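PDB 4FO0: actin-related protein 8 from Homo sapiens, which binds ATP with low basal ATPase activity, does not polymerise, and serves as a proposed core component of the INO80 chromatin-remodelling complex. Local coordinates for residues N15-I20 and Y198-L203; V19-S24 and L552-G557; L203-I208 and I230-E235. One frame throughout, in Å; residues are numbered along the deposited sequence.

All three contacts are largely buried, and they follow one sheet from its far end to the nucleotide. Interactions 1 and 3 are parallel strand pairings that share strand 200-205: interaction 1 joins it to strand 17-21, interaction 3 to strand 229-234. Both rest on backbone hydrogen bonds and aliphatic side chains; interaction 1 comes nearest the surface, at Phe16, Tyr198 and Arg200, while interaction 3 has a partly exposed Pro206 at its end. Interaction 2 begins on the same strand 17-21 but meets helix 553-563 through an indole and a water, with far less buried surface, and leads into a loop that binds the ATP phosphate. Interactions 2 and 3 converge near the bound magnesium ion, where His21 NE2 is hydrogen-bonded to Glu235 OE2.

Interaction 1 (N15-I20 and Y198-L203); sequences NFIIVI and YYRCIL
Phe16 lays its CD1 over one face of the Tyr199 ring, toward the rim and 3.7 Å from Tyr199 CZ, with the two ring planes inclined at 45°. One face of the Phe16 ring is met by Asn15 ND2 from its own segment, while Ile18 CG1 comes obliquely to the Tyr199 ring at CD1. The phenol OH of Tyr199 is hydrogen-bonded to Arg31. With its CG beside the backbone N (chi1 -71°), the Tyr199 ring is placed next to the Asn15-Phe16 backbone. Phe16 O accepts Arg200 N at 2.9 Å and a bond from a water that in turn accepts from Arg200 NE, so a polar link backs up the first rung. Beyond it, Ile18 N to Arg200 O, Ile202 N to Ile18 O and Ile20 N to Ile202 O continue the ladder. On one face of the sheet Ile17 CG2 packs on Ile202 CG1 at 3.6 Å, and Ile17 CD1 lies against Arg200 NH2; on the other, Ile20 CD1 touches Cys201 SG. This is a parallel strand pair at the middle of the actin-fold sheet, joining its first strand to strand 200-205.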
loop_
_atom_site.group_PDB
_atom_site.type_symbol
_atom_site.label_atom_id
_atom_site.label_comp_id
_atom_site.label_asym_id
_atom_site.label_seq_id
_atom_site.Cartn_x
_atom_site.Cartn_y
_atom_site.Cartn_z
ATOM N N ASN A 15 -3.398 11.162 24.258
ATOM C CA ASN A 15 -3.520 9.783 24.694
ATOM C C ASN A 15 -4.939 9.308 24.455
ATOM O O ASN A 15 -5.214 8.111 24.479
ATOM C CB ASN A 15 -3.153 9.618 26.171
ATOM C CG ASN A 15 -3.083 8.139 26.604
ATOM O OD1 ASN A 15 -2.249 7.376 26.109
ATOM N ND2 ASN A 15 -3.950 7.743 27.542
ATOM N N PHE A 16 -5.830 10.262 24.204
ATOM C CA PHE A 16 -7.241 9.969 24.010
ATOM C C PHE A 16 -7.700 10.220 22.588
ATOM O O PHE A 16 -8.894 10.295 22.302
ATOM C CB PHE A 16 -8.070 10.742 25.021
ATOM C CG PHE A 16 -7.851 10.267 26.404
ATOM C CD1 PHE A 16 -8.554 9.174 26.883
ATOM C CD2 PHE A 16 -6.877 10.848 27.202
ATOM C CE1 PHE A 16 -8.320 8.699 28.153
ATOM C CE2 PHE A 16 -6.639 10.379 28.471
ATOM C CZ PHE A 16 -7.360 9.299 28.950
ATOM N N ILE A 17 -6.733 10.329 21.693
ATOM C CA ILE A 17 -7.036 10.457 20.291
ATOM C C ILE A 17 -6.502 9.253 19.527
ATOM O O ILE A 17 -5.293 9.006 19.514
ATOM C CB ILE A 17 -6.457 11.749 19.761
ATOM C CG1 ILE A 17 -7.197 12.920 20.421
ATOM C CG2 ILE A 17 -6.548 11.777 18.243
ATOM C CD1 ILE A 17 -6.588 14.261 20.144
ATOM N N ILE A 18 -7.408 8.480 18.929
ATOM C CA ILE A 18 -7.003 7.335 18.104
ATOM C C ILE A 18 -6.793 7.747 16.649
ATOM O O ILE A 18 -7.679 8.347 16.029
ATOM C CB ILE A 18 -8.033 6.212 18.110
ATOM C CG1 ILE A 18 -8.254 5.675 19.522
ATOM C CG2 ILE A 18 -7.560 5.087 17.216
ATOM C CD1 ILE A 18 -7.028 5.085 20.118
ATOM N N VAL A 19 -5.613 7.446 16.111
ATOM C CA VAL A 19 -5.320 7.766 14.717
ATOM C C VAL A 19 -5.437 6.522 13.842
ATOM O O VAL A 19 -4.798 5.496 14.105
ATOM C CB VAL A 19 -3.943 8.425 14.564
ATOM C CG1 VAL A 19 -3.609 8.653 13.096
ATOM C CG2 VAL A 19 -3.919 9.743 15.325
ATOM N N ILE A 20 -6.277 6.615 12.814
ATOM C CA ILE A 20 -6.595 5.453 11.987
ATOM C C ILE A 20 -6.245 5.630 10.514
ATOM O O ILE A 20 -6.798 6.492 9.818
ATOM C CB ILE A 20 -8.066 5.083 12.101
ATOM C CG1 ILE A 20 -8.455 4.984 13.576
ATOM C CG2 ILE A 20 -8.348 3.772 11.353
ATOM C CD1 ILE A 20 -9.935 4.755 13.805
ATOM N N TYR A 198 -14.785 8.309 25.651
ATOM C CA TYR A 198 -13.768 9.235 26.141
ATOM C C TYR A 198 -12.708 9.510 25.087
ATOM O O TYR A 198 -11.769 10.264 25.333
ATOM C CB TYR A 198 -13.077 8.690 27.391
ATOM C CG TYR A 198 -14.020 8.184 28.458
ATOM C CD1 TYR A 198 -15.121 8.934 28.858
ATOM C CD2 TYR A 198 -13.815 6.947 29.062
ATOM C CE1 TYR A 198 -15.991 8.466 29.843
ATOM C CE2 TYR A 198 -14.676 6.472 30.045
ATOM C CZ TYR A 198 -15.761 7.235 30.432
ATOM O OH TYR A 198 -16.620 6.761 31.402
ATOM N N TYR A 199 -12.847 8.898 23.916
ATOM C CA TYR A 199 -11.861 9.081 22.854
ATOM C C TYR A 199 -12.384 9.853 21.659
ATOM O O TYR A 199 -13.586 9.898 21.393
ATOM C CB TYR A 199 -11.324 7.741 22.371
ATOM C CG TYR A 199 -10.425 7.072 23.362
ATOM C CD1 TYR A 199 -9.043 7.141 23.231
ATOM C CD2 TYR A 199 -10.952 6.378 24.438
ATOM C CE1 TYR A 199 -8.208 6.516 24.147
ATOM C CE2 TYR A 199 -10.132 5.763 25.355
ATOM C CZ TYR A 199 -8.761 5.828 25.219
ATOM O OH TYR A 199 -7.948 5.197 26.157
ATOM N N ARG A 200 -11.447 10.454 20.944
ATOM C CA ARG A 200 -11.703 11.043 19.653
ATOM C C ARG A 200 -10.849 10.329 18.619
ATOM O O ARG A 200 -9.893 9.621 18.955
ATOM C CB ARG A 200 -11.373 12.529 19.659
ATOM C CG ARG A 200 -12.476 13.366 20.252
ATOM C CD ARG A 200 -12.036 14.806 20.376
ATOM N NE ARG A 200 -10.828 14.902 21.183
ATOM C CZ ARG A 200 -10.172 16.031 21.408
ATOM N NH1 ARG A 200 -10.621 17.164 20.885
ATOM N NH2 ARG A 200 -9.074 16.025 22.151
ATOM N N CYS A 201 -11.192 10.544 17.358
ATOM C CA CYS A 201 -10.580 9.819 16.263
ATOM C C CYS A 201 -10.070 10.712 15.131
ATOM O O CYS A 201 -10.756 11.619 14.668
ATOM C CB CYS A 201 -11.597 8.834 15.697
ATOM S SG CYS A 201 -11.033 8.008 14.211
ATOM N N ILE A 202 -8.858 10.442 14.677
ATOM C CA ILE A 202 -8.404 11.021 13.430
ATOM C C ILE A 202 -8.412 9.947 12.349
ATOM O O ILE A 202 -7.670 8.965 12.431
ATOM C CB ILE A 202 -6.999 11.559 13.564
ATOM C CG1 ILE A 202 -6.942 12.576 14.722
ATOM C CG2 ILE A 202 -6.543 12.111 12.219
ATOM C CD1 ILE A 202 -6.579 13.982 14.307
ATOM N N LEU A 203 -9.265 10.136 11.348
ATOM C CA LEU A 203 -9.377 9.211 10.232
ATOM C C LEU A 203 -8.687 9.728 8.969
ATOM O O LEU A 203 -9.078 10.755 8.404
ATOM C CB LEU A 203 -10.848 8.929 9.916
ATOM C CG LEU A 203 -11.122 7.991 8.724
ATOM C CD1 LEU A 203 -10.470 6.625 8.922
ATOM C CD2 LEU A 203 -12.608 7.810 8.481
HETATM O O HOH W 1 -10.098 12.885 22.988
#

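Interaction 2 (V19-S24 and L552-G557); sequences VIHPGS and LIAWKG. With ATP (adenosine-5'-triphosphate), chain C.
Trp555 reaches Val19 with its indole N-H: NE1 donates to Val19 O at 2.9 Å with an N-H...O angle of 153°. The oxygen lies at the edge of the indole, in its plane, whereas the N-H approaches the oxygen from well out of the carbonyl plane. A second polar link runs through a water, which lies in the plane of the His21 ring at 2.7 Å from His21 ND1 and accepts from Trp555 N. It thus ties the imidazole to the backbone in the first turn of helix 553-563. The other ring nitrogen, His21 NE2, is hydrogen-bonded to Glu235, and the His21 side chain comes within about 4 Å of the bound magnesium ion. The hydrogen bonds to the nucleotide from this segment come from Ser24, whose N and OG both donate to ATP O2G, the OG bond being 2.6 Å; Ser24 OG is also hydrogen-bonded to Gly158 N, so two partners fix the hydroxyl.

Most of the apolar packing is round the indole. Val19 CG1 sits over the face of its five-membered ring, 3.6 Å from Trp555 CD1, a CH-pi contact. CG1 is swung opposite the backbone N (chi1 176°), which carries the methyl over the ring. His21 CB meets the indole edge. Separately, Ala554 CB packs on His21 CE1 at 3.7 Å.

The segments of strand 17-21 and helix 553-563 run roughly antiparallel, their axes 8.4 Å apart. Pro37 flanks Trp555, Leu204 of strand 200-205 touches both His21 and Ala554, and on the other face of strand 17-21 Ile20 meets Trp181 of helix 170-187. The strand thus passes between two helices as it runs into the ATP phosphate-binding loop.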
loop_
_atom_site.group_PDB
_atom_site.type_symbol
_atom_site.label_atom_id
_atom_site.label_comp_id
_atom_site.label_asym_id
_atom_site.label_seq_id
_atom_site.Cartn_x
_atom_site.Cartn_y
_atom_site.Cartn_z
ATOM N N VAL A 19 -5.613 7.446 16.111
ATOM C CA VAL A 19 -5.320 7.766 14.717
ATOM C C VAL A 19 -5.437 6.522 13.842
ATOM O O VAL A 19 -4.798 5.496 14.105
ATOM C CB VAL A 19 -3.943 8.425 14.564
ATOM C CG1 VAL A 19 -3.609 8.653 13.096
ATOM C CG2 VAL A 19 -3.919 9.743 15.325
ATOM N N ILE A 20 -6.277 6.615 12.814
ATOM C CA ILE A 20 -6.595 5.453 11.987
ATOM C C ILE A 20 -6.245 5.630 10.514
ATOM O O ILE A 20 -6.798 6.492 9.818
ATOM C CB ILE A 20 -8.066 5.083 12.101
ATOM C CG1 ILE A 20 -8.455 4.984 13.576
ATOM C CG2 ILE A 20 -8.348 3.772 11.353
ATOM C CD1 ILE A 20 -9.935 4.755 13.805
ATOM N N HIS A 21 -5.318 4.804 10.047
ATOM C CA HIS A 21 -4.917 4.842 8.651
ATOM C C HIS A 21 -5.152 3.493 8.001
ATOM O O HIS A 21 -4.315 2.591 8.088
ATOM C CB HIS A 21 -3.448 5.196 8.524
ATOM C CG HIS A 21 -3.029 5.479 7.121
ATOM N ND1 HIS A 21 -1.704 5.581 6.744
ATOM C CD2 HIS A 21 -3.758 5.683 5.998
ATOM C CE1 HIS A 21 -1.640 5.842 5.451
ATOM N NE2 HIS A 21 -2.871 5.905 4.972
ATOM N N PRO A 22 -6.297 3.352 7.341
ATOM C CA PRO A 22 -6.674 2.121 6.634
ATOM C C PRO A 22 -5.840 1.954 5.365
ATOM O O PRO A 22 -5.370 2.936 4.805
ATOM C CB PRO A 22 -8.135 2.371 6.253
ATOM C CG PRO A 22 -8.532 3.668 6.942
ATOM C CD PRO A 22 -7.277 4.429 7.147
ATOM N N GLY A 23 -5.655 0.714 4.934
ATOM C CA GLY A 23 -4.970 0.411 3.686
ATOM C C GLY A 23 -5.586 -0.833 3.062
ATOM O O GLY A 23 -6.312 -1.586 3.728
ATOM N N SER A 24 -5.314 -1.062 1.786
ATOM C CA SER A 24 -5.797 -2.269 1.121
ATOM C C SER A 24 -5.311 -3.520 1.857
ATOM O O SER A 24 -6.042 -4.498 2.002
ATOM C CB SER A 24 -5.305 -2.314 -0.326
ATOM O OG SER A 24 -5.729 -1.162 -1.029
ATOM N N LEU A 552 4.951 4.528 7.575
ATOM C CA LEU A 552 4.357 5.176 8.749
ATOM C C LEU A 552 4.273 6.703 8.701
ATOM O O LEU A 552 3.685 7.309 9.598
ATOM C CB LEU A 552 5.100 4.761 10.007
ATOM C CG LEU A 552 5.272 3.255 10.178
ATOM C CD1 LEU A 552 6.177 2.972 11.364
ATOM C CD2 LEU A 552 3.925 2.578 10.352
ATOM N N ILE A 553 4.852 7.316 7.670
ATOM C CA ILE A 553 4.885 8.767 7.567
ATOM C C ILE A 553 3.492 9.400 7.683
ATOM O O ILE A 553 3.297 10.372 8.427
ATOM C CB ILE A 553 5.549 9.239 6.253
ATOM C CG1 ILE A 553 6.880 8.525 6.037
ATOM C CG2 ILE A 553 5.758 10.744 6.275
ATOM C CD1 ILE A 553 7.755 8.529 7.253
ATOM N N ALA A 554 2.526 8.862 6.946
ATOM C CA ALA A 554 1.204 9.461 6.933
ATOM C C ALA A 554 0.522 9.272 8.286
ATOM O O ALA A 554 -0.055 10.212 8.858
ATOM C CB ALA A 554 0.375 8.882 5.829
ATOM N N TRP A 555 0.590 8.056 8.808
ATOM C CA TRP A 555 0.021 7.822 10.115
ATOM C C TRP A 555 0.656 8.793 11.128
ATOM O O TRP A 555 -0.042 9.437 11.903
ATOM C CB TRP A 555 0.178 6.359 10.561
ATOM C CG TRP A 555 -0.458 6.150 11.890
ATOM C CD1 TRP A 555 -1.753 5.766 12.136
ATOM C CD2 TRP A 555 0.141 6.391 13.166
ATOM N NE1 TRP A 555 -1.984 5.736 13.489
ATOM C CE2 TRP A 555 -0.838 6.119 14.143
ATOM C CE3 TRP A 555 1.411 6.806 13.579
ATOM C CZ2 TRP A 555 -0.579 6.237 15.508
ATOM C CZ3 TRP A 555 1.663 6.931 14.929
ATOM C CH2 TRP A 555 0.678 6.646 15.879
ATOM N N LYS A 556 1.978 8.921 11.113
ATOM C CA LYS A 556 2.633 9.833 12.045
ATOM C C LYS A 556 2.137 11.261 11.859
ATOM O O LYS A 556 1.900 11.979 12.832
ATOM C CB LYS A 556 4.151 9.735 11.934
ATOM C CG LYS A 556 4.676 8.554 12.722
ATOM C CD LYS A 556 6.188 8.321 12.610
ATOM C CE LYS A 556 6.608 7.277 13.663
ATOM N NZ LYS A 556 8.056 6.955 13.705
ATOM N N GLY A 557 1.957 11.660 10.607
ATOM C CA GLY A 557 1.361 12.943 10.315
ATOM C C GLY A 557 -0.019 13.122 10.921
ATOM O O GLY A 557 -0.402 14.222 11.301
HETATM P PG ATP C . -2.693 0.733 -0.432
HETATM O O1G ATP C . -1.998 2.001 -0.018
HETATM O O2G ATP C . -4.136 0.619 -0.002
HETATM O O3G ATP C . -2.466 0.304 -1.866
HETATM P PB ATP C . -1.326 -0.328 1.903
HETATM O O1B ATP C . -1.746 -1.621 2.549
HETATM O O2B ATP C . -1.485 1.029 2.573
HETATM O O3B ATP C . -1.953 -0.399 0.424
HETATM P PA ATP C . 1.494 -0.241 2.328
HETATM O O1A ATP C . 1.364 -1.081 3.572
HETATM O O2A ATP C . 1.834 1.226 2.391
HETATM O O3A ATP C . 0.198 -0.498 1.429
HETATM O "O5'" ATP C . 2.587 -0.951 1.406
HETATM C "C5'" ATP C . 2.448 -2.346 1.188
HETATM C "C4'" ATP C . 3.398 -2.749 0.089
HETATM O "O4'" ATP C . 4.709 -2.398 0.506
HETATM C "C3'" ATP C . 3.408 -4.247 -0.166
HETATM O "O3'" ATP C . 3.283 -4.497 -1.570
HETATM C "C2'" ATP C . 4.762 -4.695 0.326
HETATM O "O2'" ATP C . 5.285 -5.793 -0.408
HETATM C "C1'" ATP C . 5.572 -3.447 0.085
HETATM N N9 ATP C . 6.846 -3.498 0.818
HETATM C C8 ATP C . 6.996 -3.507 2.150
HETATM N N7 ATP C . 8.307 -3.571 2.482
HETATM C C5 ATP C . 9.009 -3.601 1.343
HETATM C C6 ATP C . 10.434 -3.681 0.986
HETATM N N6 ATP C . 11.372 -3.728 1.965
HETATM N N1 ATP C . 10.750 -3.697 -0.337
HETATM C C2 ATP C . 9.814 -3.651 -1.305
HETATM N N3 ATP C . 8.492 -3.589 -1.043
HETATM C C4 ATP C . 8.041 -3.559 0.239
HETATM O O HOH W 2 0.971 5.587 7.264
#

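Interaction 3 (L203-I208 and I230-E235); sequences LLIPDI and IVVHQE
Ile205 O is gripped by two groups where strand 229-234 passes into helix 235-243: Glu235 N donates to it at 2.6 Å, in the carbonyl plane, and Gln234 CA makes a CA-H...O contact at 3.2 Å. Upstream, Leu203 N to Val231 O, His233 N to Leu203 O and Ile205 N to His233 O complete the parallel ladder. The Ile205 side chain works on the Val232 side: CG2 lies 3.5 Å from Val232 CG1, with CD1 beside the same methyl and the two side chains crossing at about a right angle. Its CG1 sits between the backbone N and carbonyl carbon (chi1 68°), which turns it against His233 O. An alanine here, lacking CG2 and CD1, would be likely to leave a gap beside Val232 CG1 and weaken the packing between the two strands. Ile230 CD1 packs on Leu203 CB. Glu235 extends its carboxylate alongside Pro206, OE1 lying against Pro206 CA, while OE2 is hydrogen-bonded to His21; the group lies about 4 Å from the bound magnesium ion. Asp207 OD1 is held by Ser236 and Ser268. This is the strand pair of a right-handed beta-alpha-beta crossover through helix 211-225, with Gln234 at the N-cap of helix 235-243 beside the actin-fold nucleotide cleft.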
loop_
_atom_site.group_PDB
_atom_site.type_symbol
_atom_site.label_atom_id
_atom_site.label_comp_id
_atom_site.label_asym_id
_atom_site.label_seq_id
_atom_site.Cartn_x
_atom_site.Cartn_y
_atom_site.Cartn_z
ATOM N N LEU A 203 -9.265 10.136 11.348
ATOM C CA LEU A 203 -9.377 9.211 10.232
ATOM C C LEU A 203 -8.687 9.728 8.969
ATOM O O LEU A 203 -9.078 10.755 8.404
ATOM C CB LEU A 203 -10.848 8.929 9.916
ATOM C CG LEU A 203 -11.122 7.991 8.724
ATOM C CD1 LEU A 203 -10.470 6.625 8.922
ATOM C CD2 LEU A 203 -12.608 7.810 8.481
ATOM N N LEU A 204 -7.667 9.009 8.518
ATOM C CA LEU A 204 -7.012 9.351 7.263
ATOM C C LEU A 204 -7.779 8.737 6.108
ATOM O O LEU A 204 -8.187 7.576 6.170
ATOM C CB LEU A 204 -5.603 8.805 7.240
ATOM C CG LEU A 204 -4.499 9.693 7.773
ATOM C CD1 LEU A 204 -4.778 10.096 9.211
ATOM C CD2 LEU A 204 -3.192 8.931 7.640
ATOM N N ILE A 205 -7.963 9.511 5.048
ATOM C CA ILE A 205 -8.682 9.029 3.886
ATOM C C ILE A 205 -7.866 9.270 2.626
ATOM O O ILE A 205 -6.956 10.095 2.615
ATOM C CB ILE A 205 -10.049 9.711 3.744
ATOM C CG1 ILE A 205 -9.884 11.190 3.393
ATOM C CG2 ILE A 205 -10.835 9.572 5.005
ATOM C CD1 ILE A 205 -11.185 11.863 3.092
ATOM N N PRO A 206 -8.197 8.550 1.552
ATOM C CA PRO A 206 -7.457 8.699 0.298
ATOM C C PRO A 206 -7.516 10.136 -0.200
ATOM O O PRO A 206 -8.452 10.875 0.092
ATOM C CB PRO A 206 -8.216 7.796 -0.677
ATOM C CG PRO A 206 -9.027 6.849 0.199
ATOM C CD PRO A 206 -9.352 7.641 1.433
ATOM N N ASP A 207 -6.503 10.513 -0.962
ATOM C CA ASP A 207 -6.436 11.822 -1.585
ATOM C C ASP A 207 -7.653 12.089 -2.484
ATOM O O ASP A 207 -8.318 13.117 -2.353
ATOM C CB ASP A 207 -5.140 11.894 -2.387
ATOM C CG ASP A 207 -4.734 13.301 -2.696
ATOM O OD1 ASP A 207 -4.942 14.173 -1.824
ATOM O OD2 ASP A 207 -4.215 13.529 -3.809
ATOM N N ILE A 208 -7.916 11.165 -3.409
ATOM C CA ILE A 208 -9.180 11.098 -4.147
ATOM C C ILE A 208 -10.086 10.123 -3.390
ATOM O O ILE A 208 -9.827 8.918 -3.355
ATOM C CB ILE A 208 -8.958 10.611 -5.602
ATOM C CG1 ILE A 208 -8.104 11.606 -6.380
ATOM C CG2 ILE A 208 -10.261 10.423 -6.333
ATOM C CD1 ILE A 208 -7.581 11.061 -7.690
ATOM N N ILE A 230 -14.496 13.230 15.791
ATOM C CA ILE A 230 -13.637 12.736 14.738
ATOM C C ILE A 230 -13.111 13.893 13.919
ATOM O O ILE A 230 -13.749 14.942 13.813
ATOM C CB ILE A 230 -14.421 11.810 13.771
ATOM C CG1 ILE A 230 -13.498 11.208 12.708
ATOM C CG2 ILE A 230 -15.532 12.580 13.073
ATOM C CD1 ILE A 230 -14.201 10.174 11.820
ATOM N N VAL A 231 -11.939 13.686 13.337
ATOM C CA VAL A 231 -11.423 14.576 12.313
ATOM C C VAL A 231 -11.006 13.737 11.118
ATOM O O VAL A 231 -10.240 12.776 11.242
ATOM C CB VAL A 231 -10.197 15.355 12.787
ATOM C CG1 VAL A 231 -9.582 16.086 11.612
ATOM C CG2 VAL A 231 -10.572 16.322 13.905
ATOM N N VAL A 232 -11.502 14.106 9.951
ATOM C CA VAL A 232 -11.128 13.400 8.745
ATOM C C VAL A 232 -10.108 14.227 7.981
ATOM O O VAL A 232 -10.258 15.438 7.860
ATOM C CB VAL A 232 -12.349 13.142 7.858
ATOM C CG1 VAL A 232 -11.916 12.566 6.550
ATOM C CG2 VAL A 232 -13.301 12.219 8.560
ATOM N N HIS A 233 -9.060 13.584 7.484
ATOM C CA HIS A 233 -8.121 14.282 6.627
ATOM C C HIS A 233 -7.552 13.359 5.557
ATOM O O HIS A 233 -7.598 12.138 5.686
ATOM C CB HIS A 233 -6.997 14.888 7.457
ATOM C CG HIS A 233 -6.575 16.246 6.992
ATOM N ND1 HIS A 233 -6.769 16.679 5.697
ATOM C CD2 HIS A 233 -5.988 17.272 7.653
ATOM C CE1 HIS A 233 -6.308 17.913 5.578
ATOM N NE2 HIS A 233 -5.829 18.293 6.750
ATOM N N GLN A 234 -7.009 13.946 4.503
ATOM C CA GLN A 234 -6.435 13.169 3.421
ATOM C C GLN A 234 -5.069 12.640 3.794
ATOM O O GLN A 234 -4.286 13.328 4.443
ATOM C CB GLN A 234 -6.327 14.014 2.177
ATOM C CG GLN A 234 -7.642 14.584 1.775
ATOM C CD GLN A 234 -7.471 15.681 0.781
ATOM O OE1 GLN A 234 -7.665 15.480 -0.417
ATOM N NE2 GLN A 234 -7.076 16.854 1.260
ATOM N N GLU A 235 -4.786 11.416 3.367
ATOM C CA GLU A 235 -3.549 10.767 3.742
ATOM C C GLU A 235 -2.362 11.516 3.110
ATOM O O GLU A 235 -1.255 11.514 3.645
ATOM C CB GLU A 235 -3.583 9.266 3.381
ATOM C CG GLU A 235 -3.552 8.957 1.876
ATOM C CD GLU A 235 -4.143 7.582 1.489
ATOM O OE1 GLU A 235 -4.616 7.449 0.334
ATOM O OE2 GLU A 235 -4.129 6.635 2.309
#